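PDB 4OW5: fusolin from Unidentified entomopoxvirus, which probably binds chitin through a domain of the lytic polysaccharide monooxygenase family, crystallises in vivo into viral spindles and enhances the virulence of the virus. Local coordinates for residues T5-R10 with A229-A234; A59-Q64 with G106-M111; I151-P156 with P203-Q208. One frame throughout, in Å; residues are numbered along the deposited sequence.

Interaction 1 of 3, residues T5-R10 with A229-A234. With EDO (1,2-ethanediol), chain H.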
ATOM      1  N   THR A   5      -3.489   9.112  21.996  1.00 11.40           N
ATOM      2  CA  THR A   5      -3.804  10.285  21.181  1.00 10.54           C
ATOM      3  C   THR A   5      -2.837  10.379  20.030  1.00 13.34           C
ATOM      4  O   THR A   5      -3.197  10.951  19.013  1.00 13.22           O
ATOM      5  CB  THR A   5      -3.875  11.562  21.964  1.00 18.59           C
ATOM      6  OG1 THR A   5      -2.741  11.653  22.812  1.00 16.04           O
ATOM      7  CG2 THR A   5      -5.178  11.672  22.724  1.00 15.80           C
ATOM      8  N   PHE A   6      -1.642   9.838  20.149  1.00  8.47           N
ATOM      9  CA  PHE A   6      -0.726   9.827  18.991  1.00  8.45           C
ATOM     10  C   PHE A   6       0.115   8.567  18.991  1.00 13.09           C
ATOM     11  O   PHE A   6       0.903   8.417  19.917  1.00 13.69           O
ATOM     12  CB  PHE A   6       0.200  11.052  18.925  1.00  9.77           C
ATOM     13  CG  PHE A   6       0.915  11.054  17.594  1.00 11.81           C
ATOM     14  CD1 PHE A   6       0.213  11.264  16.421  1.00 13.55           C
ATOM     15  CD2 PHE A   6       2.254  10.693  17.501  1.00 14.85           C
ATOM     16  CE1 PHE A   6       0.809  11.079  15.189  1.00 14.21           C
ATOM     17  CE2 PHE A   6       2.887  10.605  16.254  1.00 17.34           C
ATOM     18  CZ  PHE A   6       2.153  10.815  15.103  1.00 15.67           C
ATOM     19  N   PRO A   7       0.014   7.678  17.968  1.00 10.62           N
ATOM     20  CA  PRO A   7      -0.964   7.693  16.846  1.00 12.08           C
ATOM     21  C   PRO A   7      -2.359   7.466  17.419  1.00 14.01           C
ATOM     22  O   PRO A   7      -2.502   6.629  18.302  1.00 15.28           O
ATOM     23  CB  PRO A   7      -0.523   6.530  15.937  1.00 13.57           C
ATOM     24  CG  PRO A   7       0.667   5.924  16.541  1.00 18.58           C
ATOM     25  CD  PRO A   7       0.835   6.461  17.952  1.00 13.41           C
ATOM     26  N   ILE A   8      -3.350   8.195  16.950  1.00 10.35           N
ATOM     27  CA  ILE A   8      -4.704   8.163  17.524  1.00  9.80           C
ATOM     28  C   ILE A   8      -5.246   6.739  17.596  1.00 14.61           C
ATOM     29  O   ILE A   8      -5.132   5.978  16.623  1.00 12.42           O
ATOM     30  CB  ILE A   8      -5.671   9.123  16.796  1.00 13.22           C
ATOM     31  CG1 ILE A   8      -6.962   9.312  17.612  1.00 13.08           C
ATOM     32  CG2 ILE A   8      -5.968   8.733  15.354  1.00 14.20           C
ATOM     33  CD1 ILE A   8      -7.898  10.462  17.097  1.00 16.93           C
ATOM     34  N   ALA A   9      -5.778   6.353  18.783  1.00 11.07           N
ATOM     35  CA  ALA A   9      -6.328   5.017  18.948  1.00 10.24           C
ATOM     36  C   ALA A   9      -7.580   4.876  18.052  1.00 12.64           C
ATOM     37  O   ALA A   9      -8.294   5.856  17.817  1.00  9.58           O
ATOM     38  CB  ALA A   9      -6.704   4.759  20.392  1.00 11.54           C
ATOM     39  N   ARG A  10      -7.845   3.662  17.583  1.00 10.08           N
ATOM     40  CA  ARG A  10      -8.978   3.363  16.702  1.00 10.32           C
ATOM     41  C   ARG A  10     -10.307   3.859  17.267  1.00 13.38           C
ATOM     42  O   ARG A  10     -11.074   4.528  16.559  1.00 11.97           O
ATOM     43  CB  ARG A  10      -9.065   1.852  16.467  1.00 12.99           C
ATOM     44  CG  ARG A  10     -10.081   1.451  15.446  1.00 13.21           C
ATOM     45  CD  ARG A  10     -10.093  -0.056  15.319  1.00 13.24           C
ATOM     46  NE  ARG A  10      -8.930  -0.536  14.566  1.00 11.31           N
ATOM     47  CZ  ARG A  10      -8.735  -1.805  14.244  1.00 21.79           C
ATOM     48  NH1 ARG A  10      -9.620  -2.728  14.596  1.00 13.04           N
ATOM     49  NH2 ARG A  10      -7.666  -2.161  13.538  1.00 12.88           N
ATOM     50  N   ALA A 229      -4.117   1.030  17.469  1.00 11.19           N
ATOM     51  CA  ALA A 229      -3.896   2.229  16.660  1.00 11.62           C
ATOM     52  C   ALA A 229      -3.477   1.771  15.256  1.00 14.01           C
ATOM     53  O   ALA A 229      -2.548   0.981  15.120  1.00 12.46           O
ATOM     54  CB  ALA A 229      -2.842   3.102  17.271  1.00 11.35           C
ATOM     55  N   ASP A 230      -4.168   2.261  14.245  1.00  8.74           N
ATOM     56  CA  ASP A 230      -3.914   1.942  12.832  1.00  9.10           C
ATOM     57  C   ASP A 230      -2.906   2.940  12.251  1.00 12.87           C
ATOM     58  O   ASP A 230      -3.038   4.151  12.429  1.00 14.74           O
ATOM     59  CB  ASP A 230      -5.217   1.967  12.044  1.00 10.44           C
ATOM     60  CG  ASP A 230      -6.245   1.000  12.615  1.00 18.63           C
ATOM     61  OD1 ASP A 230      -6.003  -0.240  12.542  1.00 17.31           O
ATOM     62  OD2 ASP A 230      -7.288   1.477  13.151  1.00 13.97           O
ATOM     63  N   VAL A 231      -1.910   2.440  11.577  1.00 10.15           N
ATOM     64  CA  VAL A 231      -0.798   3.235  11.046  1.00 10.88           C
ATOM     65  C   VAL A 231      -0.320   2.701   9.683  1.00 14.15           C
ATOM     66  O   VAL A 231      -0.314   1.496   9.438  1.00 13.11           O
ATOM     67  CB  VAL A 231       0.412   3.229  12.056  1.00 15.39           C
ATOM     68  CG1 VAL A 231       1.546   4.187  11.634  1.00 13.99           C
ATOM     69  CG2 VAL A 231      -0.009   3.512  13.494  1.00 16.36           C
ATOM     70  N   ILE A 232       0.204   3.616   8.857  1.00 11.45           N
ATOM     71  CA  ILE A 232       0.809   3.294   7.584  1.00 11.53           C
ATOM     72  C   ILE A 232       1.945   4.262   7.304  1.00 15.15           C
ATOM     73  O   ILE A 232       1.845   5.449   7.593  1.00 14.88           O
ATOM     74  CB  ILE A 232      -0.211   3.270   6.409  1.00 13.15           C
ATOM     75  CG1 ILE A 232       0.354   2.443   5.244  1.00 13.56           C
ATOM     76  CG2 ILE A 232      -0.652   4.671   5.959  1.00 13.13           C
ATOM     77  CD1 ILE A 232      -0.638   2.263   4.051  1.00 13.32           C
ATOM     78  N   PHE A 233       3.020   3.760   6.731  1.00 11.68           N
ATOM     79  CA  PHE A 233       4.102   4.608   6.283  1.00 12.74           C
ATOM     80  C   PHE A 233       3.796   5.001   4.831  1.00 18.48           C
ATOM     81  O   PHE A 233       3.337   4.158   4.068  1.00 22.14           O
ATOM     82  CB  PHE A 233       5.458   3.876   6.417  1.00 13.81           C
ATOM     83  CG  PHE A 233       5.882   3.795   7.859  1.00 15.43           C
ATOM     84  CD1 PHE A 233       6.234   4.935   8.553  1.00 16.92           C
ATOM     85  CD2 PHE A 233       5.932   2.576   8.521  1.00 17.32           C
ATOM     86  CE1 PHE A 233       6.576   4.877   9.892  1.00 19.20           C
ATOM     87  CE2 PHE A 233       6.324   2.513   9.854  1.00 20.37           C
ATOM     88  CZ  PHE A 233       6.673   3.669  10.523  1.00 19.01           C
ATOM     89  N   ALA A 234       3.986   6.258   4.465  1.00 15.79           N
ATOM     90  CA  ALA A 234       3.804   6.712   3.089  1.00 14.47           C
ATOM     91  C   ALA A 234       5.191   6.864   2.451  1.00 18.46           C
ATOM     92  O   ALA A 234       6.057   7.552   2.994  1.00 18.04           O
ATOM     93  CB  ALA A 234       3.020   8.002   3.030  1.00 15.36           C
TER
HETATM   94  C1  EDO H 407      -8.923  -6.133  15.175  1.00 24.80           C
HETATM   95  O1  EDO H 407      -9.128  -7.421  15.645  1.00 18.57           O
HETATM   96  C2  EDO H 407      -9.442  -5.940  13.745  1.00 27.13           C
HETATM   97  O2  EDO H 407      -8.620  -4.930  13.210  1.00 31.90           O
HETATM   98  O   HOH W   1      -3.742   5.961  14.269  1.00 12.28           O
HETATM   99  O   HOH W   2      -6.268   4.108  14.860  1.00 15.13           O

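Interaction 2 of 3, residues A59-Q64 with G106-M111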
ATOM      1  N   ALA A  59     -24.308   0.402  21.208  1.00 11.34           N
ATOM      2  CA  ALA A  59     -23.356   0.882  20.188  1.00 12.84           C
ATOM      3  C   ALA A  59     -22.779   2.258  20.570  1.00 15.03           C
ATOM      4  O   ALA A  59     -21.586   2.500  20.366  1.00 13.52           O
ATOM      5  CB  ALA A  59     -24.022   0.949  18.827  1.00 13.49           C
ATOM      6  N   GLN A  60     -23.602   3.140  21.143  1.00 11.21           N
ATOM      7  CA  GLN A  60     -23.114   4.466  21.552  1.00 11.26           C
ATOM      8  C   GLN A  60     -22.198   4.335  22.760  1.00 13.51           C
ATOM      9  O   GLN A  60     -21.216   5.072  22.831  1.00 13.89           O
ATOM     10  CB  GLN A  60     -24.249   5.461  21.834  1.00 11.98           C
ATOM     11  CG  GLN A  60     -24.968   5.831  20.567  1.00 16.50           C
ATOM     12  CD  GLN A  60     -26.227   6.618  20.763  1.00 24.05           C
ATOM     13  OE1 GLN A  60     -26.647   6.894  21.875  1.00 15.86           O
ATOM     14  NE2 GLN A  60     -26.856   6.984  19.656  1.00 16.26           N
ATOM     15  N   TYR A  61     -22.466   3.369  23.661  1.00 11.46           N
ATOM     16  CA  TYR A  61     -21.612   3.104  24.826  1.00 12.08           C
ATOM     17  C   TYR A  61     -20.208   2.700  24.371  1.00 15.45           C
ATOM     18  O   TYR A  61     -19.209   3.112  24.966  1.00 14.65           O
ATOM     19  CB  TYR A  61     -22.218   2.014  25.714  1.00 11.91           C
ATOM     20  CG  TYR A  61     -21.381   1.628  26.910  1.00 12.52           C
ATOM     21  CD1 TYR A  61     -20.451   0.597  26.828  1.00 13.91           C
ATOM     22  CD2 TYR A  61     -21.638   2.165  28.165  1.00 13.52           C
ATOM     23  CE1 TYR A  61     -19.726   0.190  27.935  1.00 14.33           C
ATOM     24  CE2 TYR A  61     -20.905   1.776  29.285  1.00 14.82           C
ATOM     25  CZ  TYR A  61     -19.978   0.757  29.175  1.00 18.04           C
ATOM     26  OH  TYR A  61     -19.293   0.331  30.283  1.00 21.03           O
ATOM     27  N   MET A  62     -20.127   1.905  23.315  1.00 10.59           N
ATOM     28  CA  MET A  62     -18.825   1.498  22.763  1.00  9.79           C
ATOM     29  C   MET A  62     -17.991   2.740  22.337  1.00 14.00           C
ATOM     30  O   MET A  62     -16.783   2.795  22.579  1.00 15.28           O
ATOM     31  CB  MET A  62     -19.066   0.537  21.585  1.00 10.78           C
ATOM     32  CG  MET A  62     -17.852   0.261  20.772  1.00 12.32           C
ATOM     33  SD  MET A  62     -18.097  -0.888  19.377  1.00 14.95           S
ATOM     34  CE  MET A  62     -19.437  -0.164  18.597  1.00 13.17           C
ATOM     35  N   PHE A  63     -18.618   3.723  21.699  1.00 10.45           N
ATOM     36  CA  PHE A  63     -17.906   4.940  21.267  1.00 12.12           C
ATOM     37  C   PHE A  63     -17.607   5.923  22.424  1.00 15.29           C
ATOM     38  O   PHE A  63     -16.503   6.502  22.499  1.00 15.60           O
ATOM     39  CB  PHE A  63     -18.735   5.687  20.198  1.00 14.43           C
ATOM     40  CG  PHE A  63     -18.603   5.191  18.787  1.00 15.91           C
ATOM     41  CD1 PHE A  63     -18.731   3.851  18.488  1.00 22.09           C
ATOM     42  CD2 PHE A  63     -18.505   6.079  17.738  1.00 19.67           C
ATOM     43  CE1 PHE A  63     -18.635   3.400  17.169  1.00 22.61           C
ATOM     44  CE2 PHE A  63     -18.490   5.639  16.426  1.00 22.30           C
ATOM     45  CZ  PHE A  63     -18.493   4.302  16.153  1.00 20.48           C
ATOM     46  N   GLN A  64     -18.621   6.170  23.266  1.00 12.70           N
ATOM     47  CA  GLN A  64     -18.515   7.076  24.416  1.00 12.91           C
ATOM     48  C   GLN A  64     -17.460   6.640  25.393  1.00 15.11           C
ATOM     49  O   GLN A  64     -16.822   7.502  25.999  1.00 15.26           O
ATOM     50  CB  GLN A  64     -19.857   7.159  25.155  1.00 15.05           C
ATOM     51  CG  GLN A  64     -19.877   8.139  26.358  1.00 22.65           C
ATOM     52  CD  GLN A  64     -20.855   7.793  27.454  1.00 32.89           C
ATOM     53  OE1 GLN A  64     -20.999   6.636  27.857  1.00 27.33           O
ATOM     54  NE2 GLN A  64     -21.413   8.814  28.088  1.00 24.97           N
ATOM     55  N   GLY A 106     -19.403  -3.703  28.939  1.00 12.09           N
ATOM     56  CA  GLY A 106     -20.316  -3.647  27.800  1.00 12.49           C
ATOM     57  C   GLY A 106     -19.836  -4.504  26.655  1.00 15.64           C
ATOM     58  O   GLY A 106     -19.057  -5.433  26.866  1.00 14.27           O
ATOM     59  N   ASP A 107     -20.252  -4.154  25.434  1.00 13.35           N
ATOM     60  CA  ASP A 107     -19.832  -4.827  24.205  1.00 12.43           C
ATOM     61  C   ASP A 107     -19.107  -3.805  23.316  1.00 16.02           C
ATOM     62  O   ASP A 107     -19.724  -2.850  22.843  1.00 15.90           O
ATOM     63  CB  ASP A 107     -21.012  -5.453  23.476  1.00 13.91           C
ATOM     64  CG  ASP A 107     -20.606  -6.290  22.271  1.00 22.97           C
ATOM     65  OD1 ASP A 107     -19.576  -5.964  21.630  1.00 22.24           O
ATOM     66  OD2 ASP A 107     -21.311  -7.263  21.967  1.00 22.29           O
ATOM     67  N   LYS A 108     -17.801  -4.005  23.103  1.00 13.26           N
ATOM     68  CA  LYS A 108     -16.999  -3.110  22.259  1.00 11.25           C
ATOM     69  C   LYS A 108     -16.450  -3.864  21.053  1.00 11.20           C
ATOM     70  O   LYS A 108     -15.575  -3.347  20.356  1.00 10.46           O
ATOM     71  CB  LYS A 108     -15.867  -2.471  23.061  1.00 13.52           C
ATOM     72  CG  LYS A 108     -16.391  -1.552  24.184  1.00 13.34           C
ATOM     73  CD  LYS A 108     -15.309  -1.251  25.146  1.00 18.64           C
ATOM     74  CE  LYS A 108     -15.702  -0.289  26.235  1.00 17.67           C
ATOM     75  NZ  LYS A 108     -15.532  -0.950  27.551  1.00 15.85           N
ATOM     76  N   THR A 109     -17.012  -5.037  20.757  1.00 10.42           N
ATOM     77  CA  THR A 109     -16.567  -5.945  19.694  1.00  8.85           C
ATOM     78  C   THR A 109     -16.686  -5.416  18.288  1.00 15.60           C
ATOM     79  O   THR A 109     -16.003  -5.958  17.420  1.00 14.90           O
ATOM     80  CB  THR A 109     -17.234  -7.305  19.754  1.00 18.85           C
ATOM     81  OG1 THR A 109     -18.639  -7.150  19.605  1.00 16.70           O
ATOM     82  CG2 THR A 109     -16.901  -8.036  21.011  1.00 17.36           C
ATOM     83  N   GLY A 110     -17.430  -4.335  18.053  1.00 15.18           N
ATOM     84  CA  GLY A 110     -17.464  -3.709  16.738  1.00 14.10           C
ATOM     85  C   GLY A 110     -16.085  -3.210  16.347  1.00 15.78           C
ATOM     86  O   GLY A 110     -15.717  -3.238  15.177  1.00 16.12           O
ATOM     87  N   MET A 111     -15.255  -2.847  17.344  1.00 11.91           N
ATOM     88  CA  MET A 111     -13.903  -2.349  17.089  1.00 10.37           C
ATOM     89  C   MET A 111     -12.948  -3.448  16.625  1.00 12.96           C
ATOM     90  O   MET A 111     -11.855  -3.112  16.173  1.00 13.30           O
ATOM     91  CB  MET A 111     -13.356  -1.617  18.335  1.00 11.96           C
ATOM     92  CG  MET A 111     -14.149  -0.323  18.660  1.00 15.78           C
ATOM     93  SD  MET A 111     -14.039   0.900  17.305  1.00 20.45           S
ATOM     94  CE  MET A 111     -15.384   2.026  17.731  1.00 20.67           C
TER
HETATM   95  O   HOH W   3     -16.643   0.356  29.631  1.00 12.14           O

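Interaction 3 of 3, residues I151-P156 with P203-Q208. With EDO (1,2-ethanediol), chain G.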
ATOM      1  N   ILE A 151       4.011  -1.816  24.477  1.00 12.91           N
ATOM      2  CA  ILE A 151       3.626  -1.438  23.117  1.00 12.29           C
ATOM      3  C   ILE A 151       4.043  -2.578  22.223  1.00 15.81           C
ATOM      4  O   ILE A 151       5.162  -3.100  22.356  1.00 14.61           O
ATOM      5  CB  ILE A 151       4.227  -0.084  22.673  1.00 14.05           C
ATOM      6  CG1 ILE A 151       3.926   1.029  23.704  1.00 12.76           C
ATOM      7  CG2 ILE A 151       3.755   0.295  21.248  1.00 11.61           C
ATOM      8  CD1 ILE A 151       4.561   2.401  23.353  1.00 20.01           C
ATOM      9  N   TYR A 152       3.128  -2.969  21.338  1.00 12.86           N
ATOM     10  CA  TYR A 152       3.300  -4.025  20.369  1.00 11.80           C
ATOM     11  C   TYR A 152       3.053  -3.545  18.967  1.00 13.13           C
ATOM     12  O   TYR A 152       2.275  -2.627  18.767  1.00 11.53           O
ATOM     13  CB  TYR A 152       2.341  -5.185  20.641  1.00 12.74           C
ATOM     14  CG  TYR A 152       2.488  -5.801  22.011  1.00 14.00           C
ATOM     15  CD1 TYR A 152       3.209  -6.973  22.191  1.00 17.30           C
ATOM     16  CD2 TYR A 152       1.855  -5.250  23.118  1.00 14.01           C
ATOM     17  CE1 TYR A 152       3.334  -7.560  23.440  1.00 18.03           C
ATOM     18  CE2 TYR A 152       1.967  -5.831  24.375  1.00 15.46           C
ATOM     19  CZ  TYR A 152       2.735  -6.973  24.539  1.00 23.25           C
ATOM     20  OH  TYR A 152       2.870  -7.586  25.751  1.00 25.67           O
ATOM     21  N   ILE A 153       3.660  -4.219  17.990  1.00 11.57           N
ATOM     22  CA  ILE A 153       3.465  -3.968  16.565  1.00 10.33           C
ATOM     23  C   ILE A 153       3.067  -5.291  15.911  1.00 12.76           C
ATOM     24  O   ILE A 153       3.615  -6.357  16.253  1.00 11.23           O
ATOM     25  CB  ILE A 153       4.684  -3.320  15.848  1.00 14.08           C
ATOM     26  CG1 ILE A 153       4.312  -2.969  14.388  1.00 13.66           C
ATOM     27  CG2 ILE A 153       5.922  -4.249  15.860  1.00 16.87           C
ATOM     28  CD1 ILE A 153       5.307  -2.129  13.687  1.00 13.71           C
ATOM     29  N   THR A 154       2.124  -5.226  14.984  1.00 11.30           N
ATOM     30  CA  THR A 154       1.730  -6.423  14.262  1.00 11.42           C
ATOM     31  C   THR A 154       2.906  -6.978  13.404  1.00 12.60           C
ATOM     32  O   THR A 154       3.755  -6.227  12.917  1.00 10.01           O
ATOM     33  CB  THR A 154       0.501  -6.212  13.397  1.00 12.50           C
ATOM     34  OG1 THR A 154       0.639  -4.987  12.678  1.00 11.00           O
ATOM     35  CG2 THR A 154      -0.798  -6.252  14.203  1.00 11.46           C
ATOM     36  N   VAL A 155       2.921  -8.288  13.264  1.00 13.17           N
ATOM     37  CA  VAL A 155       3.899  -9.023  12.445  1.00 14.61           C
ATOM     38  C   VAL A 155       3.732  -8.578  10.986  1.00 17.91           C
ATOM     39  O   VAL A 155       2.631  -8.189  10.604  1.00 15.24           O
ATOM     40  CB  VAL A 155       3.810 -10.563  12.576  1.00 17.18           C
ATOM     41  CG1 VAL A 155       4.116 -11.032  14.002  1.00 17.04           C
ATOM     42  CG2 VAL A 155       2.464 -11.112  12.092  1.00 17.00           C
ATOM     43  N   PRO A 156       4.763  -8.713  10.131  1.00 17.65           N
ATOM     44  CA  PRO A 156       4.599  -8.267   8.732  1.00 18.92           C
ATOM     45  C   PRO A 156       3.487  -8.951   7.924  1.00 21.40           C
ATOM     46  O   PRO A 156       2.949  -8.318   7.036  1.00 23.23           O
ATOM     47  CB  PRO A 156       5.970  -8.531   8.110  1.00 21.49           C
ATOM     48  CG  PRO A 156       6.916  -8.612   9.279  1.00 24.38           C
ATOM     49  CD  PRO A 156       6.145  -9.157  10.411  1.00 19.23           C
ATOM     50  N   PRO A 203       9.464  -0.354  13.652  1.00 18.39           N
ATOM     51  CA  PRO A 203       9.976  -1.046  12.456  1.00 19.08           C
ATOM     52  C   PRO A 203       9.181  -0.612  11.234  1.00 22.18           C
ATOM     53  O   PRO A 203       7.954  -0.523  11.287  1.00 18.90           O
ATOM     54  CB  PRO A 203       9.768  -2.546  12.775  1.00 21.55           C
ATOM     55  CG  PRO A 203       9.628  -2.597  14.269  1.00 26.39           C
ATOM     56  CD  PRO A 203       8.986  -1.313  14.669  1.00 21.81           C
ATOM     57  N   VAL A 204       9.873  -0.298  10.160  1.00 19.70           N
ATOM     58  CA  VAL A 204       9.193   0.106   8.991  1.00 20.89           C
ATOM     59  C   VAL A 204       8.437  -1.161   8.463  1.00 26.01           C
ATOM     60  O   VAL A 204       8.766  -2.321   8.775  1.00 24.66           O
ATOM     61  CB  VAL A 204      10.129   0.818   7.973  1.00 26.50           C
ATOM     62  CG1 VAL A 204       9.391   1.200   6.708  1.00 26.59           C
ATOM     63  CG2 VAL A 204      10.675   2.090   8.594  1.00 27.41           C
ATOM     64  N   ARG A 205       7.272  -0.884   7.966  1.00 21.23           N
ATOM     65  CA  ARG A 205       6.356  -1.864   7.391  1.00 19.18           C
ATOM     66  C   ARG A 205       6.049  -1.347   6.018  1.00 19.21           C
ATOM     67  O   ARG A 205       5.967  -0.126   5.827  1.00 16.79           O
ATOM     68  CB  ARG A 205       5.089  -1.968   8.256  1.00 19.05           C
ATOM     69  CG  ARG A 205       5.287  -2.682   9.588  1.00 18.92           C
ATOM     70  CD  ARG A 205       5.168  -4.163   9.443  1.00 19.44           C
ATOM     71  NE  ARG A 205       5.334  -4.877  10.715  1.00 19.79           N
ATOM     72  CZ  ARG A 205       6.500  -5.177  11.271  1.00 22.45           C
ATOM     73  NH1 ARG A 205       7.638  -4.818  10.690  1.00 20.86           N
ATOM     74  NH2 ARG A 205       6.542  -5.844  12.413  1.00 15.72           N
ATOM     75  N   GLN A 206       5.838  -2.250   5.070  1.00 17.12           N
ATOM     76  CA  GLN A 206       5.441  -1.888   3.715  1.00 16.27           C
ATOM     77  C   GLN A 206       3.926  -1.947   3.557  1.00 18.52           C
ATOM     78  O   GLN A 206       3.440  -1.711   2.480  1.00 19.43           O
ATOM     79  CB  GLN A 206       6.137  -2.847   2.720  1.00 18.63           C
ATOM     80  CG  GLN A 206       7.662  -2.930   2.927  1.00 26.61           C
ATOM     81  CD  GLN A 206       8.340  -1.572   2.953  1.00 51.35           C
ATOM     82  OE1 GLN A 206       8.051  -0.699   2.132  1.00 46.88           O
ATOM     83  NE2 GLN A 206       9.304  -1.374   3.847  1.00 41.57           N
ATOM     84  N   THR A 207       3.184  -2.260   4.611  1.00 13.80           N
ATOM     85  CA  THR A 207       1.729  -2.372   4.605  1.00 13.98           C
ATOM     86  C   THR A 207       1.144  -1.662   5.816  1.00 16.65           C
ATOM     87  O   THR A 207       1.853  -1.394   6.796  1.00 13.33           O
ATOM     88  CB  THR A 207       1.353  -3.859   4.662  1.00 20.80           C
ATOM     89  OG1 THR A 207       1.996  -4.421   5.805  1.00 24.83           O
ATOM     90  CG2 THR A 207       1.766  -4.621   3.422  1.00 22.34           C
ATOM     91  N   GLN A 208      -0.159  -1.453   5.782  1.00 13.59           N
ATOM     92  CA  GLN A 208      -0.862  -0.867   6.902  1.00 13.54           C
ATOM     93  C   GLN A 208      -0.772  -1.843   8.079  1.00 15.70           C
ATOM     94  O   GLN A 208      -0.881  -3.052   7.889  1.00 14.77           O
ATOM     95  CB  GLN A 208      -2.302  -0.548   6.525  1.00 14.30           C
ATOM     96  CG  GLN A 208      -3.056   0.034   7.669  1.00 11.06           C
ATOM     97  CD  GLN A 208      -4.363   0.649   7.300  1.00 14.61           C
ATOM     98  OE1 GLN A 208      -4.612   1.043   6.153  1.00 15.59           O
ATOM     99  NE2 GLN A 208      -5.242   0.705   8.257  1.00 11.93           N
TER
HETATM  100  C1  EDO G 406       9.768  -7.201  12.296  1.00 43.03           C
HETATM  101  O1  EDO G 406       9.304  -6.249  13.243  1.00 38.16           O
HETATM  102  C2  EDO G 406      10.783  -6.527  11.346  1.00 44.76           C
HETATM  103  O2  EDO G 406      10.561  -6.991  10.021  1.00 48.76           O
HETATM  104  O   HOH W   4       2.169  -5.614  10.366  1.00 14.02           O
HETATM  105  O   HOH W   5       3.985  -6.217   6.117  1.00 33.62           O

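Interaction 1 of 3, residues T5-R10 with A229-A234
Ala229 sets its methyl group against the backbone of the turn that follows the first strand: Ala229 CB lies 3.7 Å from both Pro7 O and Ile8 O, with the ring of Pro7 close by. One residue on, Asp230 takes up Arg10 in a salt bridge of side-on form. Arg10 NE meets Asp230 OD2 at 3.0 Å, while Arg10 NH2 meets Asp230 OD1 at 2.7 Å on a nearly straight path (172°). Both oxygens use their syn lone pairs, and carboxylate and guanidinium lie almost in one plane, 11° apart, so the two bonds together fix the rotation of each group. The arginine chain runs extended from the backbone and bends at chi3 (-75°), which lays NE and NH2 along the acid. NH1 and NH2 both donate to O2 of an ethanediol, probably from the crystallisation liquor, and Trp117 adds a cation-pi contact. The contact joins the turn after strand 2-6 and the start of helix 10-17 to strand 223-234; the two strands belong to different sheets of the fibronectin type III-like sandwich. Two waters bridge the backbone of Asp230 to the turn: one links Asp230 O to Ile8 O, the other accepts from Asp230 N and also reaches Ile8 O. Val231 packs its CG2 3.9 Å from Pro7 CB; Pro7, after a cis peptide bond, packs on Tyr345 of the second subunit, whose hydroxyl is hydrogen-bonded to Ile8 N.

Interaction 2 of 3, residues A59-Q64 with G106-M111
With chi1 at 169° and chi2 fully extended, Met62 reaches straight from its helix to the backbone of 106-111, and a turn about the CG-SD bond (chi3 52°) swings only the terminal methyl aside. Met111, by contrast, folds at chi2 (-62°), which carries its methyl to the ring of Phe63. Three side chains of the helix meet three different levels of the loop. At the first, Gly106, with its positive phi, brings its CA to 3.9 Å from Tyr61 CE1. At the second, Met62 CG rests on the CA and CB of Lys108, the two side chains sliding past each other in opposite directions, while Met62 SD sits 3.7 Å from Lys108 O and 3.8 Å from Gly110 N. At the third, Met111 CE comes within 3.6 Å of Phe63 CE1, the two side chains crossing at about a right angle.

Within the loop, an Asx turn is formed by Asp107: its OD1 accepts from the backbone N of Thr109 at 2.9 Å and also from Thr109 OG1, and the other carboxylate oxygen forms a salt bridge with Lys44 of helix 32-47. This is helix-to-loop packing in the helical part beside the beta sandwich. No direct hydrogen bond crosses between the two segments; the polar link is a water that accepts from Lys108 NZ at 2.7 Å and is hydrogen-bonded to Tyr61 OH. The same ammonium group donates to the backbone oxygens of Phe105 and Glu68 and makes a cation-pi contact with Tyr69.

Interaction 3 of 3, residues I151-P156 with P203-Q208
Thr154 O, at the end of strand 147-154, is gripped by two nitrogens of one arginine: Arg205 NH2 at 2.9 Å and Arg205 NE at 3.0 Å. Both bonds lie within about 1° of the guanidinium plane, yet the donors come to the oxygen from opposite faces of its carbonyl plane, each tilted a little over 20° from it. A bend at chi2 (-85°) directs the arginine chain toward Thr154 O, between Ile153 and Pro156. Its flat group is sandwiched between apolar atoms, with Pro156 CG 4.0 Å above the centre of one face and Ile153 CD1 over the opposite face toward the rim. Ile153 CD1 also abuts Pro203 CD at 3.9 Å. NH2 of Arg205 gives a second bond to O1 of an ethanediol, probably from the crystallisation liquor, and NH1 makes a weak one to Val204 O. In the sandwich, this joins the end of strand 147-154 to the connection that leads from strand 194-203 in one sheet to strand 209-217 in the other. Thr154 OG1 is bonded to Val210 N of that last strand and to a water, which donates to Val155 O at 2.6 Å and accepts only weakly from Arg205 NE. A second water spans the far end, donating to Pro156 O and hydrogen-bonded to Thr207 OG1; Thr207 packs against Thr207 of the second subunit.

Interactions 2 and 3 are nested in series along the chain inside the long loop closed by interaction 1. Arg10 NH1 lies 2.8 Å from Met111 O, a probable hydrogen bond that connects interactions 1 and 2, whose centres are about 20 Å apart. The ring of Phe233 packs on the backbone of Pro203, Val204 and Arg205; the centres of interactions 1 and 3 are about 11 Å apart. Interactions 2 and 3 do not meet, their nearest atoms being about 11 Å apart. Tyr61 comes within about 8 Å, side chain to side chain, of His1, a known copper and zinc ligand, though this chain carries no metal there; interactions 1 and 3 lie away from the metal sites and both reach the second subunit.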